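Local coordinates for protein inactive Zymogen C11 Protease (Parabacteroides distasonis, PDB 6MZO) that is the inactive zymogen of a clostripain-like (family C11) protease and, once activated, probably hydrolyses peptide bonds as a cysteine peptidase, at residues V15-A20 with R34-G39; E79-N84 with L93-D98; M265-P270 with Y319-P324; R296-A301 with K327-S332. One frame throughout, in Å; residues are numbered along the deposited sequence.

Interaction 1 (V15-A20 with R34-G39); sequences VLIYFA and RAIKEG
Ile-36, on helix 26-43, sets its terminal methyl against the ends of two side chains of strand 14-19, Ile-17 and Phe-19, and this one methyl carries the whole contact. The backbones stay well apart, with 9.8 Å between the CA atoms of Ile-17 and Ile-36, so the gap is bridged by side chains alone.

The aliphatic part is a tip-to-tip meeting: CD1 of Ile-17 faces CD1 of Ile-36 at 3.8 Å, a normal van der Waals distance. Each isoleucine sends its longer branch straight at the other. In Ile-17, CG1 stands opposite the carbonyl carbon (chi1 -52°) and the outer torsion is nearly fully extended (chi2 -173°), which carries CD1 out from the strand toward the helix.

The aromatic part uses the rim of the Phe-19 ring. CD1 of Ile-36 lies in the ring plane, 3.8 Å from CZ and 4.0 Å from CE2 of Phe-19, so the methyl abuts the C-H edge and does not lie over the ring face. All three residues are buried, and dispersion and exclusion of water hold them together.

Ile-17 and Phe-19 alternate with Leu-16 and Tyr-18, as in any beta strand, here one with helices on both faces of its sheet. The first pair faces helix 26-43 in the beta-alpha-beta unit of strand 14-19, that helix and strand 49-54, whose Leu-50 and Ile-52 help to line the interface. Tyr-195 of helix 195-203 also touches Ile-36, while Leu-16 and Tyr-18 pack against helix 90-103 on the other face of the sheet.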
loop_
_atom_site.group_PDB
_atom_site.type_symbol
_atom_site.label_atom_id
_atom_site.label_comp_id
_atom_site.label_asym_id
_atom_site.label_seq_id
_atom_site.Cartn_x
_atom_site.Cartn_y
_atom_site.Cartn_z
ATOM N N VAL A 15 -11.844 -5.956 -10.916
ATOM C CA VAL A 15 -11.170 -5.475 -9.680
ATOM C C VAL A 15 -11.849 -6.082 -8.436
ATOM O O VAL A 15 -13.078 -6.123 -8.307
ATOM C CB VAL A 15 -11.273 -3.935 -9.616
ATOM C CG1 VAL A 15 -10.678 -3.405 -8.260
ATOM C CG2 VAL A 15 -10.505 -3.262 -10.787
ATOM N N LEU A 16 -11.009 -6.577 -7.518
ATOM C CA LEU A 16 -11.404 -7.068 -6.204
ATOM C C LEU A 16 -10.941 -6.035 -5.173
ATOM O O LEU A 16 -9.766 -5.651 -5.174
ATOM C CB LEU A 16 -10.741 -8.442 -5.895
ATOM C CG LEU A 16 -10.853 -8.829 -4.396
ATOM C CD1 LEU A 16 -12.339 -9.100 -4.086
ATOM C CD2 LEU A 16 -9.963 -10.092 -4.210
ATOM N N ILE A 17 -11.915 -5.578 -4.379
ATOM C CA ILE A 17 -11.585 -4.734 -3.198
ATOM C C ILE A 17 -11.827 -5.612 -1.972
ATOM O O ILE A 17 -12.962 -6.061 -1.709
ATOM C CB ILE A 17 -12.448 -3.440 -3.189
ATOM C CG1 ILE A 17 -12.367 -2.678 -4.526
ATOM C CG2 ILE A 17 -12.023 -2.619 -1.892
ATOM C CD1 ILE A 17 -13.092 -1.268 -4.476
ATOM N N TYR A 18 -10.739 -5.834 -1.220
ATOM C CA TYR A 18 -10.734 -6.794 -0.128
ATOM C C TYR A 18 -10.524 -6.065 1.188
ATOM O O TYR A 18 -9.462 -5.428 1.379
ATOM C CB TYR A 18 -9.590 -7.795 -0.352
ATOM C CG TYR A 18 -9.501 -8.949 0.597
ATOM C CD1 TYR A 18 -8.896 -8.798 1.827
ATOM C CD2 TYR A 18 -9.986 -10.183 0.229
ATOM C CE1 TYR A 18 -8.782 -9.875 2.740
ATOM C CE2 TYR A 18 -9.889 -11.260 1.082
ATOM C CZ TYR A 18 -9.283 -11.097 2.361
ATOM O OH TYR A 18 -9.163 -12.196 3.199
ATOM N N PHE A 19 -11.579 -6.063 2.015
ATOM C CA PHE A 19 -11.516 -5.384 3.311
ATOM C C PHE A 19 -11.201 -6.375 4.392
ATOM O O PHE A 19 -12.072 -7.157 4.791
ATOM C CB PHE A 19 -12.853 -4.682 3.614
ATOM C CG PHE A 19 -13.169 -3.508 2.732
ATOM C CD1 PHE A 19 -12.725 -2.255 3.097
ATOM C CD2 PHE A 19 -13.932 -3.618 1.537
ATOM C CE1 PHE A 19 -12.990 -1.176 2.322
ATOM C CE2 PHE A 19 -14.210 -2.530 0.750
ATOM C CZ PHE A 19 -13.733 -1.270 1.120
ATOM N N ALA A 20 -9.986 -6.295 4.913
ATOM C CA ALA A 20 -9.662 -7.119 6.054
ATOM C C ALA A 20 -10.124 -6.271 7.235
ATOM O O ALA A 20 -9.420 -5.362 7.651
ATOM C CB ALA A 20 -8.188 -7.406 6.098
ATOM N N ARG A 34 -20.084 2.819 1.127
ATOM C CA ARG A 34 -20.920 3.918 0.677
ATOM C C ARG A 34 -20.200 4.754 -0.413
ATOM O O ARG A 34 -20.814 5.140 -1.443
ATOM C CB ARG A 34 -21.324 4.797 1.909
ATOM C CG ARG A 34 -22.191 6.010 1.532
ATOM C CD ARG A 34 -21.387 7.277 1.289
ATOM N NE ARG A 34 -20.971 7.877 2.547
ATOM C CZ ARG A 34 -19.795 8.431 2.816
ATOM N NH1 ARG A 34 -19.606 8.959 4.040
ATOM N NH2 ARG A 34 -18.830 8.490 1.889
ATOM N N ALA A 35 -18.907 5.068 -0.195
ATOM C CA ALA A 35 -18.164 5.860 -1.155
ATOM C C ALA A 35 -18.022 5.092 -2.504
ATOM O O ALA A 35 -18.115 5.708 -3.563
ATOM C CB ALA A 35 -16.765 6.213 -0.586
ATOM N N ILE A 36 -17.774 3.792 -2.422
ATOM C CA ILE A 36 -17.627 2.969 -3.628
ATOM C C ILE A 36 -18.923 2.977 -4.383
ATOM O O ILE A 36 -18.909 3.130 -5.641
ATOM C CB ILE A 36 -17.241 1.505 -3.248
ATOM C CG1 ILE A 36 -15.788 1.499 -2.755
ATOM C CG2 ILE A 36 -17.475 0.507 -4.440
ATOM C CD1 ILE A 36 -15.449 0.232 -1.909
ATOM N N LYS A 37 -20.036 2.775 -3.685
ATOM C CA LYS A 37 -21.340 2.796 -4.425
ATOM C C LYS A 37 -21.605 4.153 -5.068
ATOM O O LYS A 37 -22.099 4.223 -6.203
ATOM C CB LYS A 37 -22.476 2.433 -3.480
ATOM C CG LYS A 37 -22.425 0.988 -3.024
ATOM C CD LYS A 37 -23.093 0.769 -1.633
ATOM C CE LYS A 37 -24.521 0.829 -1.685
ATOM N NZ LYS A 37 -25.130 0.565 -0.264
ATOM N N GLU A 38 -21.272 5.251 -4.377
ATOM C CA GLU A 38 -21.459 6.557 -5.008
ATOM C C GLU A 38 -20.522 6.720 -6.215
ATOM O O GLU A 38 -20.910 7.367 -7.231
ATOM C CB GLU A 38 -21.220 7.726 -4.013
ATOM C CG GLU A 38 -22.349 7.684 -2.968
ATOM C CD GLU A 38 -22.373 8.877 -2.061
ATOM O OE1 GLU A 38 -21.342 9.542 -1.919
ATOM O OE2 GLU A 38 -23.429 9.163 -1.494
ATOM N N GLY A 39 -19.324 6.182 -6.102
ATOM C CA GLY A 39 -18.343 6.325 -7.188
ATOM C C GLY A 39 -18.796 5.543 -8.426
ATOM O O GLY A 39 -18.649 6.044 -9.561
#

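Interaction 2 (E79-N84 with L93-D98); sequences ETYASN and LTQIID
Tyr-81, just past the end of strand 72-80, brings its ring up to two consecutive residues of helix 90-103, Gln-95 and Ile-96, both of which meet it obliquely.

The methyl contact lies at the phenol end, on OH, CZ and CE2. CD1 of Ile-96 sits 3.3 Å from OH and 3.5 Å from CZ of Tyr-81, a close fit, with CE2 of the tyrosine next at 3.6 Å. The isoleucine branch slants across the end of the phenol. Ile-96 does not aim straight at the tyrosine from the helix; its bent CG1-CD1 branch (chi2 -57°) brings the methyl over.

In the polar-aromatic part, Gln-95 meets the same side of the ring at the opposite rim, NE2 3.6 Å from CE1 of Tyr-81. The glutamine chain runs antiparallel to the tyrosine side chain, with amide and ring planes 80° apart. An extended chain takes the amide out to the tyrosine from the exposed flank of the helix. On the side of the ring turned from the helix, CG of Glu-79 lies 3.7 Å above the plane of Tyr-81, toward the rim.

The contact bridges the outermost strand 72-80 of the large mixed sheet and a helix on one of its faces. Leu-63 of strand 62-69 touches both Tyr-81 and Ile-96, and further in Ile-96 packs on Leu-16 and Tyr-18 of strand 14-19.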
loop_
_atom_site.group_PDB
_atom_site.type_symbol
_atom_site.label_atom_id
_atom_site.label_comp_id
_atom_site.label_asym_id
_atom_site.label_seq_id
_atom_site.Cartn_x
_atom_site.Cartn_y
_atom_site.Cartn_z
ATOM N N GLU A 79 -21.193 -15.185 -2.284
ATOM C CA GLU A 79 -20.970 -16.259 -1.341
ATOM C C GLU A 79 -20.888 -15.704 0.051
ATOM O O GLU A 79 -20.306 -14.629 0.271
ATOM C CB GLU A 79 -19.724 -17.045 -1.698
ATOM C CG GLU A 79 -19.528 -18.246 -0.779
ATOM C CD GLU A 79 -18.636 -19.295 -1.385
ATOM O OE1 GLU A 79 -17.841 -18.945 -2.286
ATOM O OE2 GLU A 79 -18.746 -20.470 -0.970
ATOM N N THR A 80 -21.449 -16.433 1.003
ATOM C CA THR A 80 -21.347 -16.025 2.391
ATOM C C THR A 80 -20.569 -17.147 3.072
ATOM O O THR A 80 -20.982 -18.298 3.014
ATOM C CB THR A 80 -22.723 -15.824 3.017
ATOM O OG1 THR A 80 -23.376 -14.720 2.407
ATOM C CG2 THR A 80 -22.638 -15.570 4.520
ATOM N N TYR A 81 -19.426 -16.823 3.674
ATOM C CA TYR A 81 -18.494 -17.851 4.134
ATOM C C TYR A 81 -18.758 -18.216 5.589
ATOM O O TYR A 81 -19.495 -17.502 6.261
ATOM C CB TYR A 81 -17.064 -17.362 3.935
ATOM C CG TYR A 81 -16.725 -17.233 2.474
ATOM C CD1 TYR A 81 -16.280 -18.338 1.757
ATOM C CD2 TYR A 81 -16.824 -16.006 1.824
ATOM C CE1 TYR A 81 -15.970 -18.236 0.419
ATOM C CE2 TYR A 81 -16.502 -15.884 0.524
ATOM C CZ TYR A 81 -16.090 -17.023 -0.193
ATOM O OH TYR A 81 -15.749 -16.951 -1.542
ATOM N N ALA A 82 -18.213 -19.344 6.062
ATOM C CA ALA A 82 -18.376 -19.707 7.468
ATOM C C ALA A 82 -17.603 -18.693 8.310
ATOM O O ALA A 82 -16.671 -18.045 7.813
ATOM C CB ALA A 82 -17.896 -21.123 7.736
ATOM N N SER A 83 -17.973 -18.520 9.577
ATOM C CA SER A 83 -17.355 -17.423 10.318
ATOM C C SER A 83 -15.960 -17.813 10.823
ATOM O O SER A 83 -15.213 -16.954 11.306
ATOM C CB SER A 83 -18.232 -16.955 11.483
ATOM O OG SER A 83 -17.549 -15.951 12.220
ATOM N N ASN A 84 -15.579 -19.083 10.676
ATOM C CA ASN A 84 -14.190 -19.467 10.988
ATOM C C ASN A 84 -13.212 -19.150 9.867
ATOM O O ASN A 84 -12.030 -19.491 9.953
ATOM C CB ASN A 84 -14.087 -20.947 11.329
ATOM C CG ASN A 84 -14.430 -21.833 10.161
ATOM O OD1 ASN A 84 -15.013 -21.371 9.190
ATOM N ND2 ASN A 84 -14.156 -23.130 10.286
ATOM N N LEU A 93 -7.179 -14.746 1.298
ATOM C CA LEU A 93 -7.058 -13.799 0.213
ATOM C C LEU A 93 -6.897 -14.504 -1.125
ATOM O O LEU A 93 -7.607 -14.172 -2.065
ATOM C CB LEU A 93 -5.892 -12.833 0.510
ATOM C CG LEU A 93 -5.487 -11.892 -0.614
ATOM C CD1 LEU A 93 -6.636 -10.993 -1.106
ATOM C CD2 LEU A 93 -4.335 -11.011 -0.116
ATOM N N THR A 94 -6.033 -15.518 -1.224
ATOM C CA THR A 94 -5.853 -16.099 -2.563
ATOM C C THR A 94 -7.026 -17.023 -2.930
ATOM O O THR A 94 -7.337 -17.173 -4.102
ATOM C CB THR A 94 -4.522 -16.835 -2.693
ATOM O OG1 THR A 94 -4.487 -17.956 -1.801
ATOM C CG2 THR A 94 -3.346 -15.854 -2.361
ATOM N N GLN A 95 -7.706 -17.553 -1.926
ATOM C CA GLN A 95 -8.963 -18.301 -2.155
ATOM C C GLN A 95 -10.009 -17.399 -2.848
ATOM O O GLN A 95 -10.643 -17.791 -3.844
ATOM C CB GLN A 95 -9.541 -18.814 -0.853
ATOM C CG GLN A 95 -10.898 -19.475 -1.060
ATOM C CD GLN A 95 -11.536 -19.903 0.240
ATOM O OE1 GLN A 95 -10.837 -20.112 1.244
ATOM N NE2 GLN A 95 -12.869 -20.029 0.239
ATOM N N ILE A 96 -10.153 -16.172 -2.340
ATOM C CA ILE A 96 -11.097 -15.208 -2.865
ATOM C C ILE A 96 -10.651 -14.721 -4.250
ATOM O O ILE A 96 -11.469 -14.624 -5.167
ATOM C CB ILE A 96 -11.239 -13.992 -1.917
ATOM C CG1 ILE A 96 -11.799 -14.436 -0.542
ATOM C CG2 ILE A 96 -12.118 -12.921 -2.560
ATOM C CD1 ILE A 96 -13.188 -15.195 -0.574
ATOM N N ILE A 97 -9.352 -14.428 -4.397
ATOM C CA ILE A 97 -8.861 -13.981 -5.719
ATOM C C ILE A 97 -9.130 -15.098 -6.741
ATOM O O ILE A 97 -9.579 -14.837 -7.892
ATOM C CB ILE A 97 -7.352 -13.644 -5.667
ATOM C CG1 ILE A 97 -7.128 -12.381 -4.902
ATOM C CG2 ILE A 97 -6.808 -13.478 -7.102
ATOM C CD1 ILE A 97 -5.675 -12.229 -4.520
ATOM N N ASP A 98 -8.849 -16.360 -6.373
ATOM C CA ASP A 98 -9.084 -17.428 -7.315
ATOM C C ASP A 98 -10.532 -17.484 -7.730
ATOM O O ASP A 98 -10.844 -17.709 -8.922
ATOM C CB ASP A 98 -8.679 -18.803 -6.722
ATOM C CG ASP A 98 -7.188 -18.947 -6.582
ATOM O OD1 ASP A 98 -6.434 -18.208 -7.223
ATOM O OD2 ASP A 98 -6.748 -19.824 -5.812
#

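Interaction 3 (M265-P270 with Y319-P324); sequences MEYLTP and YGSYLP
Tyr-267 and Ser-321 mark the closest approach of the two backbones, 8.6 Å between CA atoms, where a segment without regular structure runs beside strand 321-324. The gap is filled from the strand by Ser-321 and Leu-323, which by strand alternation point the same way, and from the loop by the Tyr-267 ring.

Leu-323 makes the main contact. Its CD1 lies over one face of the tyrosine, 3.8 Å from the ring centroid and 21° off the normal, a CH-pi interaction. The methyl is displaced toward the root of the ring, with CG and CD1 of Tyr-267 each 3.6 Å from it. The leucine comes in roughly perpendicular to the tyrosine side chain, and a tyrosine CG anti to the backbone N (chi1 -161°) swings the ring out toward the strand. Farther along the ring, OG of Ser-321 reaches CE2 of Tyr-267 at 4.0 Å, an oblique touch only; the hydroxyl is hydrogen-bonded to the backbone O of Tyr-315.

Strand 321-324 is one arm of a two-stranded antiparallel hairpin with strand 310-313, so the tyrosine packs on one face of a small sheet separate from the large one. The opposite ring face of Tyr-267 is approached near its rim by the carbonyl O of Thr-269, and the rings of His-273 and Tyr-267 also meet.

The loop is braced from the far side of its backbone. Glu-266 points away from the strand, and its OE2 takes a hydrogen bond from N of Leu-268 (3.0 Å, 154° at the hydrogen), while OE1 accepts one from N of Ala-274.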
loop_
_atom_site.group_PDB
_atom_site.type_symbol
_atom_site.label_atom_id
_atom_site.label_comp_id
_atom_site.label_asym_id
_atom_site.label_seq_id
_atom_site.Cartn_x
_atom_site.Cartn_y
_atom_site.Cartn_z
ATOM N N MET A 265 8.960 9.347 8.585
ATOM C CA MET A 265 7.777 8.910 7.803
ATOM C C MET A 265 6.823 8.166 8.710
ATOM O O MET A 265 5.612 8.373 8.607
ATOM C CB MET A 265 8.206 8.026 6.597
ATOM C CG MET A 265 8.813 8.918 5.498
ATOM S SD MET A 265 7.506 9.788 4.519
ATOM C CE MET A 265 8.094 11.488 4.499
ATOM N N GLU A 266 7.353 7.316 9.583
ATOM C CA GLU A 266 6.524 6.548 10.505
ATOM C C GLU A 266 6.540 7.166 11.899
ATOM O O GLU A 266 7.589 7.583 12.391
ATOM C CB GLU A 266 6.998 5.095 10.568
ATOM C CG GLU A 266 6.248 4.240 11.576
ATOM C CD GLU A 266 7.097 3.879 12.779
ATOM O OE1 GLU A 266 8.265 3.478 12.586
ATOM O OE2 GLU A 266 6.598 3.997 13.918
ATOM N N TYR A 267 5.373 7.220 12.532
ATOM C CA TYR A 267 5.255 7.788 13.869
ATOM C C TYR A 267 4.201 7.061 14.698
ATOM O O TYR A 267 3.140 7.612 14.993
ATOM C CB TYR A 267 4.924 9.280 13.790
ATOM C CG TYR A 267 5.231 10.044 15.060
ATOM C CD1 TYR A 267 6.539 10.362 15.402
ATOM C CD2 TYR A 267 4.213 10.445 15.915
ATOM C CE1 TYR A 267 6.824 11.060 16.560
ATOM C CE2 TYR A 267 4.489 11.142 17.076
ATOM C CZ TYR A 267 5.796 11.447 17.393
ATOM O OH TYR A 267 6.075 12.142 18.548
ATOM N N LEU A 268 4.499 5.821 15.071
ATOM C CA LEU A 268 3.580 5.018 15.869
ATOM C C LEU A 268 3.913 5.138 17.352
ATOM O O LEU A 268 3.067 4.888 18.211
ATOM C CB LEU A 268 3.631 3.552 15.435
ATOM C CG LEU A 268 3.244 3.262 13.983
ATOM C CD1 LEU A 268 3.905 1.982 13.495
ATOM C CD2 LEU A 268 1.733 3.179 13.837
ATOM N N THR A 269 5.151 5.522 17.643
ATOM C CA THR A 269 5.609 5.682 19.017
ATOM C C THR A 269 6.444 6.960 19.098
ATOM O O THR A 269 6.941 7.473 18.071
ATOM C CB THR A 269 6.462 4.469 19.475
ATOM O OG1 THR A 269 7.653 4.378 18.679
ATOM C CG2 THR A 269 5.692 3.180 19.340
ATOM N N PRO A 270 6.566 7.505 20.290
ATOM C CA PRO A 270 7.269 8.775 20.419
ATOM C C PRO A 270 8.789 8.681 20.492
ATOM O O PRO A 270 9.408 9.692 20.264
ATOM C CB PRO A 270 6.711 9.326 21.728
ATOM C CG PRO A 270 6.370 8.099 22.534
ATOM C CD PRO A 270 5.775 7.186 21.495
ATOM N N TYR A 319 -6.271 12.196 20.074
ATOM C CA TYR A 319 -6.053 13.409 19.290
ATOM C C TYR A 319 -5.167 13.205 18.028
ATOM O O TYR A 319 -5.364 13.870 17.014
ATOM C CB TYR A 319 -5.442 14.484 20.173
ATOM N N GLY A 320 -4.191 12.301 18.089
ATOM C CA GLY A 320 -3.279 12.116 16.972
ATOM C C GLY A 320 -2.255 13.245 16.856
ATOM O O GLY A 320 -2.261 14.175 17.680
ATOM N N SER A 321 -1.396 13.172 15.827
ATOM C CA SER A 321 -0.290 14.127 15.616
ATOM C C SER A 321 -0.202 14.619 14.170
ATOM O O SER A 321 -0.471 13.865 13.265
ATOM C CB SER A 321 1.040 13.470 15.986
ATOM O OG SER A 321 1.044 13.174 17.373
ATOM N N TYR A 322 0.180 15.875 13.964
ATOM C CA TYR A 322 0.480 16.332 12.612
ATOM C C TYR A 322 1.924 16.734 12.618
ATOM O O TYR A 322 2.344 17.541 13.426
ATOM C CB TYR A 322 -0.406 17.493 12.160
ATOM C CG TYR A 322 -1.862 17.124 12.016
ATOM C CD1 TYR A 322 -2.704 17.122 13.120
ATOM C CD2 TYR A 322 -2.390 16.770 10.779
ATOM C CE1 TYR A 322 -4.039 16.777 13.003
ATOM C CE2 TYR A 322 -3.736 16.423 10.640
ATOM C CZ TYR A 322 -4.556 16.421 11.758
ATOM O OH TYR A 322 -5.893 16.083 11.650
ATOM N N LEU A 323 2.692 16.157 11.714
ATOM C CA LEU A 323 4.113 16.416 11.640
ATOM C C LEU A 323 4.432 16.969 10.258
ATOM O O LEU A 323 3.883 16.538 9.268
ATOM C CB LEU A 323 4.917 15.103 11.900
ATOM C CG LEU A 323 4.741 14.466 13.278
ATOM C CD1 LEU A 323 5.531 13.143 13.334
ATOM C CD2 LEU A 323 5.211 15.367 14.397
ATOM N N PRO A 324 5.379 17.886 10.163
ATOM C CA PRO A 324 5.829 18.548 8.929
ATOM C C PRO A 324 6.518 17.587 7.963
ATOM O O PRO A 324 7.330 16.765 8.371
ATOM C CB PRO A 324 6.791 19.635 9.458
ATOM C CG PRO A 324 7.363 18.967 10.689
ATOM C CD PRO A 324 6.116 18.412 11.331
#

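Interaction 4 (R296-A301 with K327-S332); sequences RSMEKA and KYSGLS
Met-298 of helix 288-301 reaches across to Ser-329 and Leu-331 in a loop that contains a weakly bonded ST turn, between strands 321-324 and 332-334. The helix runs directly into strand 302-307, the outermost strand on one side of the large alpha/beta sheet, so the contact ties this edge to the loop.

The methionine is folded, with all three torsions turned the same way (-75°, -71° and -81°). These bends lay the thioether across the end of Leu-331 and turn the terminal methyl to the serine. SD of Met-298 is 4.0 Å from CD1 of Leu-331, and the methyl CE is 4.1 Å from that same CD1. CE also rests 3.8 Å from CB and 3.7 Å from the carbonyl O of Ser-329, so the end of the methionine meets main-chain and side-chain atoms together. Phe-278 of helix 278-283, which touches all three residues, and Leu-238 of helix 235-246, against Met-298, add further apolar neighbours.

In Ser-329 the hydroxyl stands between its own backbone N and carbonyl carbon, a setting that curls OG back over the turn. There it takes a weak hydrogen bond from N of Leu-331 (3.5 Å), and it also hydrogen-bonds OD1 of Asp-277. Gly-330 makes the bend at a positive phi, and its backbone N sits 3.8 Å above the plane of the Tyr-328 ring, over the ring centre.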
loop_
_atom_site.group_PDB
_atom_site.type_symbol
_atom_site.label_atom_id
_atom_site.label_comp_id
_atom_site.label_asym_id
_atom_site.label_seq_id
_atom_site.Cartn_x
_atom_site.Cartn_y
_atom_site.Cartn_z
ATOM N N ARG A 296 18.282 9.607 -10.198
ATOM C CA ARG A 296 17.787 9.246 -11.539
ATOM C C ARG A 296 16.912 7.984 -11.525
ATOM O O ARG A 296 15.898 7.927 -12.250
ATOM C CB ARG A 296 18.953 9.066 -12.485
ATOM C CG ARG A 296 19.596 10.386 -12.860
ATOM C CD ARG A 296 20.585 10.200 -13.983
ATOM N NE ARG A 296 20.772 11.468 -14.692
ATOM C CZ ARG A 296 21.931 11.919 -15.173
ATOM N NH1 ARG A 296 23.049 11.212 -15.049
ATOM N NH2 ARG A 296 21.967 13.096 -15.784
ATOM N N SER A 297 17.302 7.009 -10.688
ATOM C CA SER A 297 16.528 5.776 -10.623
ATOM C C SER A 297 15.174 6.032 -9.977
ATOM O O SER A 297 14.157 5.481 -10.447
ATOM C CB SER A 297 17.282 4.671 -9.874
ATOM O OG SER A 297 18.418 4.277 -10.670
ATOM N N MET A 298 15.163 6.865 -8.939
ATOM C CA MET A 298 13.932 7.253 -8.253
ATOM C C MET A 298 13.026 7.979 -9.228
ATOM O O MET A 298 11.799 7.781 -9.197
ATOM C CB MET A 298 14.199 8.165 -7.062
ATOM C CG MET A 298 14.796 7.422 -5.806
ATOM S SD MET A 298 13.519 6.365 -5.047
ATOM C CE MET A 298 12.664 7.675 -4.085
ATOM N N GLU A 299 13.571 8.873 -10.070
ATOM C CA GLU A 299 12.720 9.579 -11.047
ATOM C C GLU A 299 11.980 8.589 -11.948
ATOM O O GLU A 299 10.853 8.869 -12.391
ATOM C CB GLU A 299 13.558 10.506 -11.942
ATOM C CG GLU A 299 14.097 11.715 -11.208
ATOM C CD GLU A 299 15.070 12.538 -12.073
ATOM O OE1 GLU A 299 14.852 12.614 -13.297
ATOM O OE2 GLU A 299 16.045 13.107 -11.525
ATOM N N LYS A 300 12.628 7.454 -12.253
ATOM C CA LYS A 300 11.964 6.470 -13.119
ATOM C C LYS A 300 10.944 5.599 -12.345
ATOM O O LYS A 300 9.873 5.254 -12.939
ATOM C CB LYS A 300 12.980 5.546 -13.796
ATOM C CG LYS A 300 13.787 6.222 -14.873
ATOM C CD LYS A 300 15.086 5.494 -15.121
ATOM C CE LYS A 300 14.925 4.236 -15.937
ATOM N NZ LYS A 300 16.271 3.764 -16.393
ATOM N N ALA A 301 11.288 5.232 -11.120
ATOM C CA ALA A 301 10.498 4.293 -10.298
ATOM C C ALA A 301 9.311 4.930 -9.640
ATOM O O ALA A 301 8.222 4.318 -9.625
ATOM C CB ALA A 301 11.354 3.650 -9.245
ATOM N N LYS A 327 10.811 16.996 3.624
ATOM C CA LYS A 327 11.499 16.287 2.522
ATOM C C LYS A 327 10.581 15.180 2.106
ATOM O O LYS A 327 10.077 14.477 2.973
ATOM C CB LYS A 327 12.847 15.690 2.936
ATOM C CG LYS A 327 13.873 16.864 3.260
ATOM C CD LYS A 327 15.172 16.297 3.713
ATOM C CE LYS A 327 16.155 17.451 4.022
ATOM N NZ LYS A 327 17.415 16.895 4.610
ATOM N N TYR A 328 10.348 15.012 0.807
ATOM C CA TYR A 328 9.345 13.993 0.436
ATOM C C TYR A 328 9.762 13.318 -0.839
ATOM O O TYR A 328 9.639 13.937 -1.946
ATOM C CB TYR A 328 7.968 14.673 0.273
ATOM C CG TYR A 328 6.908 13.670 -0.078
ATOM C CD1 TYR A 328 6.558 12.734 0.836
ATOM C CD2 TYR A 328 6.256 13.677 -1.340
ATOM C CE1 TYR A 328 5.614 11.736 0.550
ATOM C CE2 TYR A 328 5.281 12.690 -1.637
ATOM C CZ TYR A 328 4.984 11.747 -0.682
ATOM O OH TYR A 328 4.083 10.750 -0.938
ATOM N N SER A 329 10.250 12.054 -0.742
ATOM C CA SER A 329 10.671 11.334 -1.971
ATOM C C SER A 329 9.577 10.383 -2.516
ATOM O O SER A 329 9.674 9.857 -3.635
ATOM C CB SER A 329 11.990 10.568 -1.672
ATOM O OG SER A 329 11.712 9.482 -0.787
ATOM N N GLY A 330 8.501 10.219 -1.735
ATOM C CA GLY A 330 7.386 9.324 -2.114
ATOM C C GLY A 330 7.627 7.899 -1.637
ATOM O O GLY A 330 6.762 7.074 -1.764
ATOM N N LEU A 331 8.814 7.618 -1.043
ATOM C CA LEU A 331 9.059 6.266 -0.496
ATOM C C LEU A 331 9.641 6.407 0.915
ATOM O O LEU A 331 10.485 7.233 1.146
ATOM C CB LEU A 331 10.048 5.432 -1.329
ATOM C CG LEU A 331 9.426 4.902 -2.660
ATOM C CD1 LEU A 331 10.560 4.234 -3.454
ATOM C CD2 LEU A 331 8.383 3.911 -2.331
ATOM N N SER A 332 9.135 5.563 1.815
ATOM C CA SER A 332 9.760 5.394 3.127
ATOM C C SER A 332 10.791 4.266 3.009
ATOM O O SER A 332 10.773 3.455 2.026
ATOM C CB SER A 332 8.697 5.026 4.175
ATOM O OG SER A 332 7.804 6.137 4.329
#

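In the fold
From the N terminus, interaction 1 closes first, fastening strand 14-19 to the helix that follows it. Interaction 2 then closes a shorter loop, from the end of strand 72-80 to helix 90-103. The two stand in series and touch: Leu-16 and Tyr-18 pack on Leu-93, Ile-96 and Ile-97, so helices 26-43 and 90-103 grip strand 14-19 from both faces. Farther along, interactions 3 and 4 cross: 296-301 lies between the segments of interaction 3, and 319-324 between those of interaction 4. Interaction 3 joins the loop before strand 275-277 to the 310-313/321-324 hairpin; interaction 4 joins helix 288-301 to the loop before strand 332-334. Met-265 of the former lies beside Lys-327 and Tyr-328 of the latter.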